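Local coordinates for uncharacterized protein (Sus scrofa, PDB 5BNF) that is porcine CD38, a member of the ADP-ribosyl cyclase family that joins a helical part to a parallel beta sheet and carries five disulfide bonds, at residues Phe139-Ser144 and Phe173-Val178; Ala191-Asp196 and Ser208-Leu213. All coordinates share one frame; numbering follows the deposited sequence.

Contact 1 of 2, residues Phe139-Ser144 and Phe173-Val178; sequences FWNLLS and FGRVEV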
# COMPACT_ATOMS: atom_id res chain seq x y z
N PHE A 139 1.30 7.19 -6.14
CA PHE A 139 0.42 7.24 -5.00
C PHE A 139 0.68 6.02 -4.11
O PHE A 139 1.16 6.15 -2.98
CB PHE A 139 -1.03 7.21 -5.46
CG PHE A 139 -2.00 7.06 -4.34
CD1 PHE A 139 -2.26 8.12 -3.50
CD2 PHE A 139 -2.61 5.84 -4.09
CE1 PHE A 139 -3.13 7.96 -2.41
CE2 PHE A 139 -3.48 5.68 -3.01
CZ PHE A 139 -3.74 6.74 -2.17
N TRP A 140 0.37 4.85 -4.63
CA TRP A 140 0.56 3.61 -3.89
C TRP A 140 1.97 3.43 -3.35
O TRP A 140 2.15 2.90 -2.25
CB TRP A 140 0.15 2.43 -4.75
CG TRP A 140 -1.33 2.37 -4.96
CD1 TRP A 140 -2.00 2.59 -6.13
CD2 TRP A 140 -2.32 2.09 -3.98
NE1 TRP A 140 -3.35 2.46 -5.93
CE2 TRP A 140 -3.58 2.15 -4.62
CE3 TRP A 140 -2.28 1.80 -2.61
CZ2 TRP A 140 -4.78 1.93 -3.94
CZ3 TRP A 140 -3.47 1.57 -1.94
CH2 TRP A 140 -4.70 1.64 -2.61
N ASN A 141 2.96 3.88 -4.10
CA ASN A 141 4.35 3.77 -3.68
C ASN A 141 4.59 4.63 -2.45
O ASN A 141 5.28 4.22 -1.52
CB ASN A 141 5.27 4.23 -4.80
CG ASN A 141 6.35 3.22 -5.10
OD1 ASN A 141 7.25 2.99 -4.29
ND2 ASN A 141 6.26 2.60 -6.27
N LEU A 142 4.02 5.83 -2.46
CA LEU A 142 4.17 6.75 -1.34
C LEU A 142 3.37 6.31 -0.11
O LEU A 142 3.85 6.40 1.02
CB LEU A 142 3.73 8.15 -1.77
CG LEU A 142 3.68 9.23 -0.69
CD1 LEU A 142 5.05 9.34 0.00
CD2 LEU A 142 3.28 10.56 -1.32
N LEU A 143 2.15 5.83 -0.33
CA LEU A 143 1.30 5.39 0.75
C LEU A 143 1.99 4.27 1.52
O LEU A 143 2.03 4.26 2.75
CB LEU A 143 -0.04 4.88 0.20
CG LEU A 143 -1.16 4.89 1.24
CD1 LEU A 143 -1.26 6.29 1.83
CD2 LEU A 143 -2.48 4.46 0.61
N SER A 144 2.56 3.33 0.77
CA SER A 144 3.26 2.20 1.36
C SER A 144 4.45 2.68 2.16
O SER A 144 4.66 2.25 3.29
CB SER A 144 3.72 1.25 0.26
OG SER A 144 2.60 0.64 -0.35
N PHE A 173 6.72 -4.56 -1.07
CA PHE A 173 7.15 -4.93 0.26
C PHE A 173 8.66 -5.10 0.37
O PHE A 173 9.28 -4.53 1.26
CB PHE A 173 6.51 -6.25 0.70
CG PHE A 173 6.92 -6.67 2.08
CD1 PHE A 173 6.58 -5.89 3.18
CD2 PHE A 173 7.70 -7.79 2.28
CE1 PHE A 173 7.00 -6.23 4.47
CE2 PHE A 173 8.13 -8.13 3.56
CZ PHE A 173 7.78 -7.34 4.66
N GLY A 174 9.24 -5.87 -0.53
CA GLY A 174 10.67 -6.14 -0.48
C GLY A 174 11.60 -5.04 -0.92
O GLY A 174 12.74 -4.98 -0.47
N ARG A 175 11.14 -4.16 -1.79
CA ARG A 175 12.00 -3.09 -2.27
C ARG A 175 11.69 -1.75 -1.59
O ARG A 175 12.56 -0.89 -1.47
CB ARG A 175 11.84 -2.96 -3.78
CG ARG A 175 12.95 -2.21 -4.47
CD ARG A 175 12.35 -1.14 -5.35
NE ARG A 175 11.09 -1.60 -5.90
CZ ARG A 175 10.05 -0.81 -6.16
NH1 ARG A 175 10.13 0.49 -5.92
NH2 ARG A 175 8.93 -1.34 -6.62
N VAL A 176 10.46 -1.59 -1.12
CA VAL A 176 10.08 -0.36 -0.46
C VAL A 176 9.77 -0.48 1.04
O VAL A 176 10.54 -0.01 1.87
CB VAL A 176 8.86 0.27 -1.14
CG1 VAL A 176 8.39 1.48 -0.35
CG2 VAL A 176 9.22 0.67 -2.55
N GLU A 177 8.65 -1.11 1.36
CA GLU A 177 8.21 -1.25 2.74
C GLU A 177 9.22 -1.76 3.76
O GLU A 177 9.50 -1.05 4.71
CB GLU A 177 6.93 -2.09 2.78
CG GLU A 177 5.81 -1.42 2.02
CD GLU A 177 4.61 -2.31 1.81
OE1 GLU A 177 4.80 -3.48 1.42
OE2 GLU A 177 3.47 -1.85 2.02
N VAL A 178 9.78 -2.95 3.56
CA VAL A 178 10.75 -3.47 4.54
C VAL A 178 11.84 -2.46 4.91
O VAL A 178 12.20 -2.35 6.08
CB VAL A 178 11.49 -4.74 4.05
CG1 VAL A 178 11.98 -5.55 5.26
CG2 VAL A 178 10.60 -5.59 3.20
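E177 and S144 meet where two helices come together, and their CA atoms are the nearest across the contact. The E177 side chain lies along S144. Its first torsion (chi1 -62°) sets CG beside its own backbone N, and the chain, extended beyond CG, carries the carboxylate over to the serine. CB makes no close contact across. CG lies 3.8 Å from S144 CB. CD follows at 4.0 Å from S144 CB. At the tip the oxygens part. OE2 faces S144, 3.5 Å from S144 OG and not hydrogen-bonded to it. OE1 sits in plane at the edge of the F173 ring, within its own helix.

S144 OG gives its hydrogen to W140 O one turn back, at 3.0 Å and with a C=O...donor angle of 156°. S144 N also bonds to W140 O, from the opposite face of the carbonyl plane. Two donors thus grip one oxygen, and the hydroxyl is held beside the carboxylate.

N141 makes the second patch. Its OD1 rests 3.5 Å from V176 CG2. R175 NH1 is 4.1 Å from N141 OD1, too far for a hydrogen bond, and the two side chains cross at about a right angle.

The axes of the two short helical segments pass 9.7 Å apart at 53°. Helix 172-180 has a wider pi-type turn at 173-177. Helix 135-149 belongs to the helical part of the family fold, and helix 172-180 packs on the sheet part. The pair probably borders the cleft between them, where relatives have their active site.

Contact 2 of 2, residues Ala191-Asp196 and Ser208-Leu213; sequences AWVIHD and SSINEL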
# COMPACT_ATOMS: atom_id res chain seq x y z
N ALA A 191 6.95 -13.04 10.14
CA ALA A 191 6.48 -13.43 8.82
C ALA A 191 5.70 -14.73 8.92
O ALA A 191 6.08 -15.62 9.66
CB ALA A 191 7.66 -13.59 7.87
N TRP A 192 4.60 -14.81 8.18
CA TRP A 192 3.78 -16.01 8.15
C TRP A 192 3.75 -16.53 6.72
O TRP A 192 3.34 -15.81 5.81
CB TRP A 192 2.33 -15.73 8.60
CG TRP A 192 2.17 -15.12 9.97
CD1 TRP A 192 2.03 -13.80 10.27
CD2 TRP A 192 2.15 -15.82 11.22
NE1 TRP A 192 1.93 -13.63 11.64
CE2 TRP A 192 2.01 -14.86 12.24
CE3 TRP A 192 2.25 -17.17 11.58
CZ2 TRP A 192 1.95 -15.20 13.60
CZ3 TRP A 192 2.20 -17.51 12.93
CH2 TRP A 192 2.05 -16.53 13.92
N VAL A 193 4.21 -17.76 6.52
CA VAL A 193 4.19 -18.35 5.19
C VAL A 193 2.99 -19.29 5.18
O VAL A 193 2.93 -20.26 5.95
CB VAL A 193 5.49 -19.13 4.89
CG1 VAL A 193 5.41 -19.78 3.53
CG2 VAL A 193 6.67 -18.19 4.94
N ILE A 194 2.03 -18.99 4.31
CA ILE A 194 0.81 -19.78 4.22
C ILE A 194 0.95 -20.94 3.26
O ILE A 194 1.41 -20.79 2.13
CB ILE A 194 -0.37 -18.92 3.74
CG1 ILE A 194 -0.30 -17.54 4.39
CG2 ILE A 194 -1.68 -19.60 4.09
CD1 ILE A 194 -0.23 -17.57 5.90
N HIS A 195 0.53 -22.12 3.72
CA HIS A 195 0.59 -23.33 2.92
C HIS A 195 -0.79 -23.95 2.78
O HIS A 195 -1.59 -23.93 3.72
CB HIS A 195 1.52 -24.37 3.55
CG HIS A 195 2.96 -23.96 3.58
ND1 HIS A 195 3.59 -23.38 2.50
CD2 HIS A 195 3.91 -24.10 4.53
CE1 HIS A 195 4.86 -23.17 2.79
NE2 HIS A 195 5.08 -23.60 4.02
N ASP A 196 -1.06 -24.50 1.60
CA ASP A 196 -2.33 -25.16 1.33
C ASP A 196 -2.17 -26.63 1.70
O ASP A 196 -1.24 -27.29 1.23
CB ASP A 196 -2.67 -25.04 -0.15
CG ASP A 196 -3.48 -23.81 -0.46
OD1 ASP A 196 -3.23 -22.75 0.16
OD2 ASP A 196 -4.37 -23.89 -1.32
N SER A 208 15.81 -19.77 0.88
CA SER A 208 16.73 -18.66 0.68
C SER A 208 15.98 -17.33 0.55
O SER A 208 16.51 -16.28 0.90
CB SER A 208 17.60 -18.92 -0.55
OG SER A 208 16.82 -19.08 -1.71
N SER A 209 14.75 -17.38 0.05
CA SER A 209 13.95 -16.17 -0.12
C SER A 209 13.71 -15.49 1.22
O SER A 209 13.91 -14.28 1.35
CB SER A 209 12.61 -16.51 -0.77
OG SER A 209 11.87 -15.34 -1.05
N ILE A 210 13.27 -16.26 2.20
CA ILE A 210 12.99 -15.71 3.52
C ILE A 210 14.28 -15.32 4.22
O ILE A 210 14.29 -14.44 5.06
CB ILE A 210 12.17 -16.71 4.35
CG1 ILE A 210 10.72 -16.68 3.85
CG2 ILE A 210 12.23 -16.37 5.83
CD1 ILE A 210 10.03 -18.01 3.89
N ASN A 211 15.38 -15.98 3.87
CA ASN A 211 16.65 -15.65 4.47
C ASN A 211 17.07 -14.27 3.96
O ASN A 211 17.75 -13.52 4.65
CB ASN A 211 17.71 -16.68 4.10
CG ASN A 211 19.08 -16.32 4.65
OD1 ASN A 211 19.32 -16.43 5.85
ND2 ASN A 211 19.97 -15.87 3.78
N GLU A 212 16.65 -13.92 2.74
CA GLU A 212 16.99 -12.62 2.20
C GLU A 212 16.31 -11.55 3.03
O GLU A 212 16.88 -10.48 3.28
CB GLU A 212 16.55 -12.48 0.75
CG GLU A 212 17.30 -13.38 -0.20
CD GLU A 212 16.89 -13.14 -1.64
OE1 GLU A 212 15.68 -13.28 -1.94
OE2 GLU A 212 17.77 -12.82 -2.46
N LEU A 213 15.09 -11.84 3.47
CA LEU A 213 14.32 -10.91 4.29
C LEU A 213 14.96 -10.79 5.66
O LEU A 213 15.12 -9.69 6.20
CB LEU A 213 12.87 -11.38 4.44
CG LEU A 213 12.00 -10.64 5.47
CD1 LEU A 213 11.99 -9.15 5.18
CD2 LEU A 213 10.57 -11.20 5.44
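V193 and I210 make the closer of two apolar contacts between a strand and a helix. V193 CG2 touches I210 CD1 at 3.5 Å, methyl to methyl. With chi1 at 178°, V193 CG2 stands anti to its carbonyl carbon, beside the N, and this is the branch that meets the isoleucine. The isoleucine places CG1 beside its own backbone N, and from there CD1 reaches out to the strand. The second apolar pair is looser: A191 CB is 4.5 Å from L213 CD2. All four residues are buried. A191 and V193 alternate on the strand, and the CB of each points to the helix. I210 and L213 lie three residues apart and so share one side of it. The intervening W192 turns to the other face of the sheet, where it stacks on F158.

No hydrogen bond crosses between the segments. The polar bonds run within the helix or out to other elements. E212 N bonds to S208 O at 3.0 Å, in the first turn. S209 OG takes a hydrogen bond from F167 N, which ties the start of the helix to a loop. H195 NE2 is hydrogen-bonded to E228 OE1, just past the end of the strand.

The contact belongs to the beta-alpha-beta unit of strand 186-194, helix 208-219 and strand 223-229. A191 and V193 bond through their backbones to strand 223-229, and W192 to strand 153-160. A191 and L213 both touch F224, and the disulfide C205-C226 links the connection before the helix to strand 223-229.

In the fold
Contacts 1 and 2 follow one another along the chain: helix 172-180, the second partner of contact 1, is followed by strand 186-194, the first partner of contact 2. Their centres are about 19 Å apart. The centre of contact 1 lies about 6 Å from the centre of the chain, that of contact 2 about 20 Å. The two still touch. V178 CG1 packs 3.6 Å from L213 CD1, and V178 also meets I216 on the same helix. Helix 172-180 therefore faces helix 135-149 with one side and helix 208-219 with another. Contact 1 is largely polar, partly buried and probably borders the cleft; contact 2 is apolar, buried and farther out, within the sheet part.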